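Local coordinates for CELL WALL surface anchor family protein (Streptococcus pneumoniae, PDB 3ZGH) that binds keratin 10 through a basic domain with an MSCRAMM-type fold, probably helping the pneumococcus to adhere to host tissue, at residues D38-V43 and P82-Y87; V64-P69 and G75-M80; P174-T179 and I184-G189. All blocks are in the same frame, centred on the assembly; numbering follows the deposited sequence.

Contact 1: D38-V43 and P82-Y87; sequences DSVYRV and PGYSIY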
loop_
_atom_site.group_PDB
_atom_site.type_symbol
_atom_site.label_atom_id
_atom_site.label_comp_id
_atom_site.label_asym_id
_atom_site.label_seq_id
_atom_site.Cartn_x
_atom_site.Cartn_y
_atom_site.Cartn_z
ATOM N N ASP A 38 -8.158 -12.046 5.644
ATOM C CA ASP A 38 -8.465 -11.475 6.968
ATOM C C ASP A 38 -8.845 -12.628 7.897
ATOM O O ASP A 38 -9.884 -13.244 7.690
ATOM C CB ASP A 38 -9.604 -10.459 6.845
ATOM C CG ASP A 38 -10.043 -9.874 8.181
ATOM O OD1 ASP A 38 -10.273 -10.643 9.162
ATOM O OD2 ASP A 38 -10.159 -8.622 8.241
ATOM N N SER A 39 -7.987 -12.912 8.891
ATOM C CA SER A 39 -8.132 -14.035 9.860
ATOM C C SER A 39 -9.379 -13.975 10.721
ATOM O O SER A 39 -9.848 -14.999 11.239
ATOM C CB SER A 39 -7.011 -13.988 10.910
ATOM O OG SER A 39 -5.722 -14.031 10.375
ATOM N N VAL A 40 -9.866 -12.767 10.962
ATOM C CA VAL A 40 -10.972 -12.601 11.884
ATOM C C VAL A 40 -12.279 -12.901 11.182
ATOM O O VAL A 40 -13.121 -13.603 11.720
ATOM C CB VAL A 40 -11.007 -11.175 12.479
ATOM C CG1 VAL A 40 -12.225 -11.002 13.408
ATOM C CG2 VAL A 40 -9.717 -10.899 13.235
ATOM N N TYR A 41 -12.460 -12.352 9.994
ATOM C CA TYR A 41 -13.726 -12.504 9.287
ATOM C C TYR A 41 -13.671 -13.591 8.197
ATOM O O TYR A 41 -14.684 -13.901 7.587
ATOM C CB TYR A 41 -14.190 -11.136 8.731
ATOM C CG TYR A 41 -14.594 -10.212 9.866
ATOM C CD1 TYR A 41 -15.791 -10.407 10.542
ATOM C CD2 TYR A 41 -13.743 -9.211 10.315
ATOM C CE1 TYR A 41 -16.154 -9.586 11.627
ATOM C CE2 TYR A 41 -14.101 -8.377 11.394
ATOM C CZ TYR A 41 -15.297 -8.583 12.039
ATOM O OH TYR A 41 -15.625 -7.769 13.094
ATOM N N ARG A 42 -12.484 -14.160 7.971
ATOM C CA ARG A 42 -12.292 -15.263 7.010
ATOM C C ARG A 42 -12.813 -14.856 5.639
ATOM O O ARG A 42 -13.624 -15.554 5.017
ATOM C CB ARG A 42 -12.960 -16.543 7.517
ATOM C CG ARG A 42 -12.489 -16.923 8.918
ATOM C CD ARG A 42 -12.901 -18.335 9.348
ATOM N NE ARG A 42 -11.757 -19.046 9.917
ATOM C CZ ARG A 42 -11.145 -20.093 9.362
ATOM N NH1 ARG A 42 -11.568 -20.614 8.215
ATOM N NH2 ARG A 42 -10.104 -20.642 9.976
ATOM N N VAL A 43 -12.341 -13.700 5.176
ATOM C CA VAL A 43 -12.711 -13.189 3.876
ATOM C C VAL A 43 -11.417 -12.733 3.231
ATOM O O VAL A 43 -10.423 -12.507 3.928
ATOM C CB VAL A 43 -13.682 -11.981 3.988
ATOM C CG1 VAL A 43 -15.047 -12.409 4.513
ATOM C CG2 VAL A 43 -13.089 -10.878 4.881
ATOM N N PRO A 82 -18.594 -2.335 13.053
ATOM C CA PRO A 82 -18.211 -1.005 12.558
ATOM C C PRO A 82 -16.897 -0.511 13.152
ATOM O O PRO A 82 -16.194 0.231 12.468
ATOM C CB PRO A 82 -19.344 -0.088 13.042
ATOM C CG PRO A 82 -20.499 -0.986 13.357
ATOM C CD PRO A 82 -19.925 -2.351 13.686
ATOM N N GLY A 83 -16.597 -0.858 14.410
ATOM C CA GLY A 83 -15.378 -0.393 15.051
ATOM C C GLY A 83 -14.151 -1.285 14.893
ATOM O O GLY A 83 -13.091 -0.949 15.442
ATOM N N TYR A 84 -14.275 -2.418 14.178
ATOM C CA TYR A 84 -13.109 -3.206 13.770
ATOM C C TYR A 84 -12.202 -2.270 13.012
ATOM O O TYR A 84 -12.695 -1.378 12.338
ATOM C CB TYR A 84 -13.547 -4.320 12.809
ATOM C CG TYR A 84 -12.461 -5.206 12.244
ATOM C CD1 TYR A 84 -11.717 -6.045 13.065
ATOM C CD2 TYR A 84 -12.230 -5.258 10.883
ATOM C CE1 TYR A 84 -10.747 -6.901 12.532
ATOM C CE2 TYR A 84 -11.258 -6.101 10.335
ATOM C CZ TYR A 84 -10.533 -6.926 11.170
ATOM O OH TYR A 84 -9.588 -7.783 10.648
ATOM N N SER A 85 -10.890 -2.454 13.084
ATOM C CA SER A 85 -9.992 -1.553 12.379
ATOM C C SER A 85 -8.704 -2.227 11.937
ATOM O O SER A 85 -8.158 -3.067 12.680
ATOM C CB SER A 85 -9.641 -0.356 13.283
ATOM O OG SER A 85 -9.032 0.659 12.495
ATOM N N ILE A 86 -8.206 -1.837 10.762
ATOM C CA ILE A 86 -6.944 -2.393 10.242
ATOM C C ILE A 86 -5.900 -1.319 9.897
ATOM O O ILE A 86 -6.262 -0.201 9.545
ATOM C CB ILE A 86 -7.173 -3.251 8.977
ATOM C CG1 ILE A 86 -7.876 -2.441 7.895
ATOM C CG2 ILE A 86 -7.991 -4.512 9.308
ATOM C CD1 ILE A 86 -7.826 -3.107 6.519
ATOM N N TYR A 87 -4.617 -1.676 10.021
ATOM C CA TYR A 87 -3.494 -0.863 9.511
ATOM C C TYR A 87 -3.098 -1.354 8.118
ATOM O O TYR A 87 -3.310 -2.529 7.803
ATOM C CB TYR A 87 -2.276 -1.032 10.404
ATOM C CG TYR A 87 -2.397 -0.479 11.808
ATOM C CD1 TYR A 87 -2.783 0.837 12.032
ATOM C CD2 TYR A 87 -2.070 -1.264 12.908
ATOM C CE1 TYR A 87 -2.843 1.353 13.314
ATOM C CE2 TYR A 87 -2.137 -0.767 14.183
ATOM C CZ TYR A 87 -2.530 0.540 14.387
ATOM O OH TYR A 87 -2.588 1.034 15.668
#
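Tyr-84 gives up more area here than any other residue, and it meets Tyr-41 and Asp-38 in two different ways. The rings of Tyr-41 and Tyr-84 form a T-shaped (edge-to-face) pair, with planes at 85° and centroids 4.8 Å apart. CE2 of Tyr-41 stands over the centre of the Tyr-84 ring and comes within 3.7 Å of CG of Tyr-84. At the far end of the same ring, OH of Tyr-84 donates to OD2 of Asp-38 over 2.6 Å. It arrives on the syn side of the carboxylate, 30° out of its plane. In Asp-38 chi1 (177°, CG anti to the backbone N) and chi2 together turn OD1 to the following backbone. There OD1 takes Val-40 N at 2.8 Å and Tyr-41 N at 2.9 Å, an Asx motif, so both carboxylate oxygens are held. OD2 also receives Tyr-66 OH, and four donors on one buried carboxylate, two to each oxygen, would probably favour its charged form. Arg-42 and Val-43 face Asp-38 as a G1 beta bulge. This turn joins the antiparallel strands 28-38 and 43-53 of the large sheet, and Tyr-84 reaches it from the loop just before strand 85-87, the middle strand of a separate three-stranded sheet.

Contact 2: V64-P69 and G75-M80; sequences VTYVNP and GNISSM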
loop_
_atom_site.group_PDB
_atom_site.type_symbol
_atom_site.label_atom_id
_atom_site.label_comp_id
_atom_site.label_asym_id
_atom_site.label_seq_id
_atom_site.Cartn_x
_atom_site.Cartn_y
_atom_site.Cartn_z
ATOM N N VAL A 64 -5.189 -0.710 0.444
ATOM C CA VAL A 64 -5.664 -1.970 1.000
ATOM C C VAL A 64 -7.180 -1.867 1.106
ATOM O O VAL A 64 -7.697 -0.846 1.544
ATOM C CB VAL A 64 -5.025 -2.215 2.376
ATOM C CG1 VAL A 64 -5.761 -3.337 3.155
ATOM C CG2 VAL A 64 -3.553 -2.555 2.196
ATOM N N THR A 65 -7.897 -2.902 0.685
ATOM C CA THR A 65 -9.345 -2.831 0.599
ATOM C C THR A 65 -9.965 -4.225 0.570
ATOM O O THR A 65 -9.302 -5.200 0.180
ATOM C CB THR A 65 -9.771 -2.069 -0.686
ATOM O OG1 THR A 65 -11.196 -2.089 -0.812
ATOM C CG2 THR A 65 -9.134 -2.661 -1.956
ATOM N N TYR A 66 -11.242 -4.311 0.956
ATOM C CA TYR A 66 -11.977 -5.549 0.836
ATOM C C TYR A 66 -12.668 -5.691 -0.510
ATOM O O TYR A 66 -13.306 -6.715 -0.767
ATOM C CB TYR A 66 -12.987 -5.708 1.994
ATOM C CG TYR A 66 -12.276 -5.882 3.315
ATOM C CD1 TYR A 66 -11.967 -7.164 3.802
ATOM C CD2 TYR A 66 -11.867 -4.767 4.062
ATOM C CE1 TYR A 66 -11.292 -7.316 4.989
ATOM C CE2 TYR A 66 -11.194 -4.911 5.234
ATOM C CZ TYR A 66 -10.907 -6.183 5.702
ATOM O OH TYR A 66 -10.257 -6.310 6.908
ATOM N N VAL A 67 -12.532 -4.682 -1.374
ATOM C CA VAL A 67 -13.086 -4.736 -2.730
ATOM C C VAL A 67 -12.081 -5.427 -3.666
ATOM O O VAL A 67 -10.917 -5.025 -3.754
ATOM C CB VAL A 67 -13.374 -3.307 -3.282
ATOM C CG1 VAL A 67 -13.912 -3.357 -4.747
ATOM C CG2 VAL A 67 -14.383 -2.573 -2.376
ATOM N N ASN A 68 -12.528 -6.483 -4.331
ATOM C CA ASN A 68 -11.691 -7.195 -5.287
ATOM C C ASN A 68 -11.373 -6.297 -6.487
ATOM O O ASN A 68 -12.281 -5.909 -7.221
ATOM C CB ASN A 68 -12.425 -8.453 -5.786
ATOM C CG ASN A 68 -11.526 -9.316 -6.685
ATOM O OD1 ASN A 68 -10.604 -8.798 -7.341
ATOM N ND2 ASN A 68 -11.729 -10.629 -6.646
ATOM N N PRO A 69 -10.095 -5.960 -6.705
ATOM C CA PRO A 69 -9.831 -4.987 -7.774
ATOM C C PRO A 69 -10.186 -5.520 -9.152
ATOM O O PRO A 69 -10.351 -4.741 -10.092
ATOM C CB PRO A 69 -8.322 -4.756 -7.700
ATOM C CG PRO A 69 -7.884 -5.259 -6.339
ATOM C CD PRO A 69 -8.885 -6.335 -5.948
ATOM N N GLY A 75 -16.414 -7.981 -1.197
ATOM C CA GLY A 75 -16.696 -9.285 -0.615
ATOM C C GLY A 75 -17.769 -9.172 0.464
ATOM O O GLY A 75 -18.145 -8.076 0.874
ATOM N N ASN A 76 -18.286 -10.301 0.927
ATOM C CA ASN A 76 -19.336 -10.277 1.921
ATOM C C ASN A 76 -18.749 -10.036 3.307
ATOM O O ASN A 76 -18.295 -10.971 3.975
ATOM C CB ASN A 76 -20.114 -11.593 1.915
ATOM C CG ASN A 76 -21.230 -11.604 2.954
ATOM O OD1 ASN A 76 -21.624 -10.548 3.482
ATOM N ND2 ASN A 76 -21.739 -12.796 3.260
ATOM N N ILE A 77 -18.737 -8.779 3.743
ATOM C CA ILE A 77 -18.240 -8.468 5.078
ATOM C C ILE A 77 -19.366 -7.849 5.903
ATOM O O ILE A 77 -19.132 -7.013 6.778
ATOM C CB ILE A 77 -17.042 -7.523 5.018
ATOM C CG1 ILE A 77 -17.363 -6.281 4.197
ATOM C CG2 ILE A 77 -15.831 -8.235 4.395
ATOM C CD1 ILE A 77 -16.261 -5.201 4.270
ATOM N N SER A 78 -20.596 -8.274 5.623
ATOM C CA SER A 78 -21.756 -7.666 6.246
ATOM C C SER A 78 -21.722 -7.880 7.763
ATOM O O SER A 78 -22.339 -7.133 8.502
ATOM C CB SER A 78 -23.055 -8.223 5.635
ATOM O OG SER A 78 -23.111 -9.638 5.753
ATOM N N SER A 79 -20.991 -8.885 8.228
ATOM C CA SER A 79 -20.930 -9.127 9.660
ATOM C C SER A 79 -19.742 -8.395 10.335
ATOM O O SER A 79 -19.510 -8.546 11.538
ATOM C CB SER A 79 -20.883 -10.631 9.946
ATOM O OG SER A 79 -19.582 -11.147 9.786
ATOM N N MET A 80 -19.005 -7.599 9.565
ATOM C CA MET A 80 -17.877 -6.864 10.129
ATOM C C MET A 80 -18.402 -5.826 11.098
ATOM O O MET A 80 -19.333 -5.095 10.799
ATOM C CB MET A 80 -17.036 -6.192 9.029
ATOM C CG MET A 80 -15.799 -5.470 9.564
ATOM S SD MET A 80 -14.854 -4.782 8.226
ATOM C CE MET A 80 -14.085 -6.214 7.475
#
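Between Gly-75 and Ile-77, both of which touch Tyr-66, OD1 of Asn-76 is gripped twice by one residue. OG of Ser-78 lies 2.9 Å from OD1 of Asn-76, in the carbonyl plane and on a lone pair. N of Ser-78 reaches the same OD1 at 3.3 Å from above that plane, making an Asx turn. Overlapping it, a type I beta turn runs from Ile-77 to Met-80, closed by Met-80 N to Ile-77 O at 2.9 Å. The two overlapping turns bring Ile-77 and Met-80 round to the same aromatic ring.

That ring belongs to Tyr-66. Met-80 extends through its first two torsions and bends at the third (chi3 -73°), which sets its methyl over one face of the ring. CE of Met-80 is 3.6 Å from CZ of Tyr-66 and lies 20° off the ring normal as seen from the centroid, so this is a CH-pi contact displaced toward the hydroxyl end. SD of Met-80 is more distant, 5.1 Å from the centroid of the Tyr-66 ring, and adds a longer Met-aromatic component. Ile-77 crosses Tyr-66 at about a right angle, its CD1 4.0 Å from CB of Tyr-66.

The backbone link is modest: Gly-75 N points almost straight at Tyr-66 O, but over 3.4 Å, a weak bond. It continues the short antiparallel pairing of strands 67-68 and 73-74. Next to it in the chain, Val-67 N donates to Thr-65 OG1 at 3.0 Å, an ST turn where strand 57-65 gives way to strand 67-68.

Ala-149 of helix 146-149 also packs on Tyr-66 and Met-80. With Met-80, Ile-77 and Ala-149 all packed on it, the ring of Tyr-66 is probably held mainly by dispersion, while its hydroxyl bonds to Asp-38.

Contact 3: P174-T179 and I184-G189; sequences PYAART and INYFNG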
loop_
_atom_site.group_PDB
_atom_site.type_symbol
_atom_site.label_atom_id
_atom_site.label_comp_id
_atom_site.label_asym_id
_atom_site.label_seq_id
_atom_site.Cartn_x
_atom_site.Cartn_y
_atom_site.Cartn_z
ATOM N N PRO A 174 3.471 -5.818 0.823
ATOM C CA PRO A 174 2.199 -5.341 1.385
ATOM C C PRO A 174 1.968 -5.842 2.795
ATOM O O PRO A 174 2.522 -6.860 3.199
ATOM C CB PRO A 174 1.148 -5.919 0.427
ATOM C CG PRO A 174 1.797 -7.136 -0.126
ATOM C CD PRO A 174 3.268 -6.777 -0.275
ATOM N N TYR A 175 1.127 -5.129 3.524
ATOM C CA TYR A 175 0.876 -5.437 4.906
ATOM C C TYR A 175 -0.542 -4.992 5.253
ATOM O O TYR A 175 -0.988 -3.926 4.850
ATOM C CB TYR A 175 1.890 -4.712 5.786
ATOM C CG TYR A 175 1.679 -4.937 7.278
ATOM C CD1 TYR A 175 2.354 -5.934 7.964
ATOM C CD2 TYR A 175 0.792 -4.149 7.986
ATOM C CE1 TYR A 175 2.137 -6.130 9.357
ATOM C CE2 TYR A 175 0.573 -4.330 9.344
ATOM C CZ TYR A 175 1.240 -5.315 10.026
ATOM O OH TYR A 175 0.989 -5.447 11.387
ATOM N N ALA A 176 -1.246 -5.816 6.010
ATOM C CA ALA A 176 -2.510 -5.415 6.590
ATOM C C ALA A 176 -2.651 -6.222 7.854
ATOM O O ALA A 176 -2.312 -7.399 7.880
ATOM C CB ALA A 176 -3.645 -5.702 5.636
ATOM N N ALA A 177 -3.101 -5.584 8.927
ATOM C CA ALA A 177 -3.291 -6.280 10.182
ATOM C C ALA A 177 -4.368 -5.575 10.988
ATOM O O ALA A 177 -4.533 -4.357 10.881
ATOM C CB ALA A 177 -1.998 -6.303 10.969
ATOM N N ARG A 178 -5.071 -6.320 11.844
ATOM C CA ARG A 178 -6.042 -5.683 12.713
ATOM C C ARG A 178 -5.232 -4.949 13.752
ATOM O O ARG A 178 -4.111 -5.381 14.100
ATOM C CB ARG A 178 -6.989 -6.697 13.329
ATOM C CG ARG A 178 -6.337 -7.792 14.163
ATOM C CD ARG A 178 -7.421 -8.729 14.692
ATOM N NE ARG A 178 -6.902 -10.038 15.083
ATOM C CZ ARG A 178 -6.741 -10.459 16.332
ATOM N NH1 ARG A 178 -7.050 -9.688 17.375
ATOM N NH2 ARG A 178 -6.260 -11.676 16.538
ATOM N N THR A 179 -5.785 -3.849 14.273
ATOM C CA THR A 179 -4.978 -2.903 15.045
ATOM C C THR A 179 -4.534 -3.454 16.389
ATOM O O THR A 179 -3.536 -2.994 16.926
ATOM C CB THR A 179 -5.715 -1.565 15.257
ATOM O OG1 THR A 179 -7.003 -1.832 15.801
ATOM C CG2 THR A 179 -5.884 -0.835 13.923
ATOM N N ILE A 184 0.408 -10.130 12.941
ATOM C CA ILE A 184 -0.209 -11.045 11.986
ATOM C C ILE A 184 -0.553 -10.259 10.711
ATOM O O ILE A 184 -1.577 -9.560 10.645
ATOM C CB ILE A 184 -1.499 -11.689 12.557
ATOM C CG1 ILE A 184 -1.237 -12.385 13.908
ATOM C CG2 ILE A 184 -2.107 -12.668 11.563
ATOM C CD1 ILE A 184 -0.133 -13.416 13.895
ATOM N N ASN A 185 0.324 -10.357 9.717
ATOM C CA ASN A 185 0.088 -9.749 8.415
ATOM C C ASN A 185 -0.858 -10.626 7.611
ATOM O O ASN A 185 -0.547 -11.792 7.336
ATOM C CB ASN A 185 1.419 -9.597 7.675
ATOM C CG ASN A 185 1.266 -8.946 6.338
ATOM O OD1 ASN A 185 0.161 -8.575 5.925
ATOM N ND2 ASN A 185 2.387 -8.772 5.645
ATOM N N TYR A 186 -1.993 -10.063 7.221
ATOM C CA TYR A 186 -3.002 -10.776 6.439
ATOM C C TYR A 186 -2.519 -11.207 5.022
ATOM O O TYR A 186 -3.078 -12.129 4.438
ATOM C CB TYR A 186 -4.241 -9.896 6.309
ATOM C CG TYR A 186 -5.036 -9.721 7.612
ATOM C CD1 TYR A 186 -4.901 -10.612 8.664
ATOM C CD2 TYR A 186 -5.924 -8.654 7.770
ATOM C CE1 TYR A 186 -5.632 -10.468 9.820
ATOM C CE2 TYR A 186 -6.671 -8.507 8.921
ATOM C CZ TYR A 186 -6.523 -9.403 9.944
ATOM O OH TYR A 186 -7.264 -9.260 11.113
ATOM N N PHE A 187 -1.504 -10.524 4.489
ATOM C CA PHE A 187 -0.886 -10.909 3.215
ATOM C C PHE A 187 0.272 -11.900 3.390
ATOM O O PHE A 187 0.927 -12.273 2.409
ATOM C CB PHE A 187 -0.367 -9.664 2.499
ATOM C CG PHE A 187 -1.434 -8.699 2.156
ATOM C CD1 PHE A 187 -2.414 -9.037 1.220
ATOM C CD2 PHE A 187 -1.478 -7.451 2.765
ATOM C CE1 PHE A 187 -3.427 -8.142 0.897
ATOM C CE2 PHE A 187 -2.468 -6.547 2.435
ATOM C CZ PHE A 187 -3.460 -6.889 1.518
ATOM N N ASN A 188 0.557 -12.241 4.639
ATOM C CA ASN A 188 1.594 -13.210 5.025
ATOM C C ASN A 188 2.888 -13.206 4.217
ATOM O O ASN A 188 3.343 -14.270 3.775
ATOM C CB ASN A 188 1.029 -14.626 5.015
ATOM C CG ASN A 188 1.874 -15.591 5.849
ATOM O OD1 ASN A 188 2.792 -15.170 6.562
ATOM N ND2 ASN A 188 1.564 -16.888 5.760
ATOM N N GLY A 189 3.478 -12.018 4.047
ATOM C CA GLY A 189 4.740 -11.833 3.341
ATOM C C GLY A 189 4.797 -12.327 1.900
ATOM O O GLY A 189 5.866 -12.304 1.287
HETATM O O HOH W 1 -3.538 -8.924 12.381
HETATM O O HOH W 2 -5.422 -11.177 13.299
#
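Three hydrogen bonds tie 174-179 to 184-189, and the amide of Asn-185 makes two of them. Its ND2 donates to Pro-174 O at 3.1 Å, lying in that carbonyl's plane on a lone pair. Its OD1 accepts Ala-176 N, also at 3.1 Å, from above the amide plane, while Phe-187 N comes to OD1 from the opposite face at 2.9 Å. CG of Asn-185 is anti to the backbone N (chi1 -179°), which extends the amide across the backbone of Tyr-175. The third bond is between backbones: Tyr-186 N to Ala-176 O, 2.8 Å and nearly linear at 175°.

The Phe-187 bond makes an Asx turn, which coincides with a type I beta turn from Asn-185 to Asn-188. The asparagine side chain here takes the place of a strand partner: it engages the carbonyl before Tyr-175 and the N-H after it, just ahead of strand 177-178, the edge of the three-stranded sheet.

Water supplies a second kind of link. One molecule accepts from Arg-178 N and donates to Ile-184 O at 2.7 Å. Another accepts from Arg-178 NE and is only weakly associated with Tyr-186 OH. That hydroxyl, hydrogen-bonded to Tyr-84 OH, lies 3.4 Å from CB of Arg-178.

Packing fills in around these bonds. CD1 of Tyr-175 lies 3.6 Å from CG of Asn-185, with ring and amide planes 40° apart. CB of Ala-176 sits 3.5 Å from CE2 of Phe-187, and CB of Pro-174 makes an off-centre CH-pi approach to the same ring. CA of Ala-177 lies over one face of Tyr-186. Ile-45 and Val-64 of the large sheet back Ala-176 and Phe-187.

Overall arrangement
Contacts 2 and 3 are buried, whereas contact 1 is partly exposed, and it physically joins the other two. Asp-38 OD2 lies 2.7 Å from Tyr-66 OH of contact 2, and Tyr-84 OH lies 2.8 Å from Tyr-186 OH of contact 3, so one chain of polar groups runs through all three. Contacts 1 and 3 also share a sheet, with strands 85-87 and 177-178 as neighbours. Contacts 2 and 3 meet through packing of Val-64 on Tyr-175, Ala-176 and Phe-187. Contact 3, centred about 11 Å from the chain's centre, relies most on backbone and amide bonds; farther out, at about 17 and 16 Å between centres, contact 1 pairs rings and a carboxylate and contact 2 is mainly apolar.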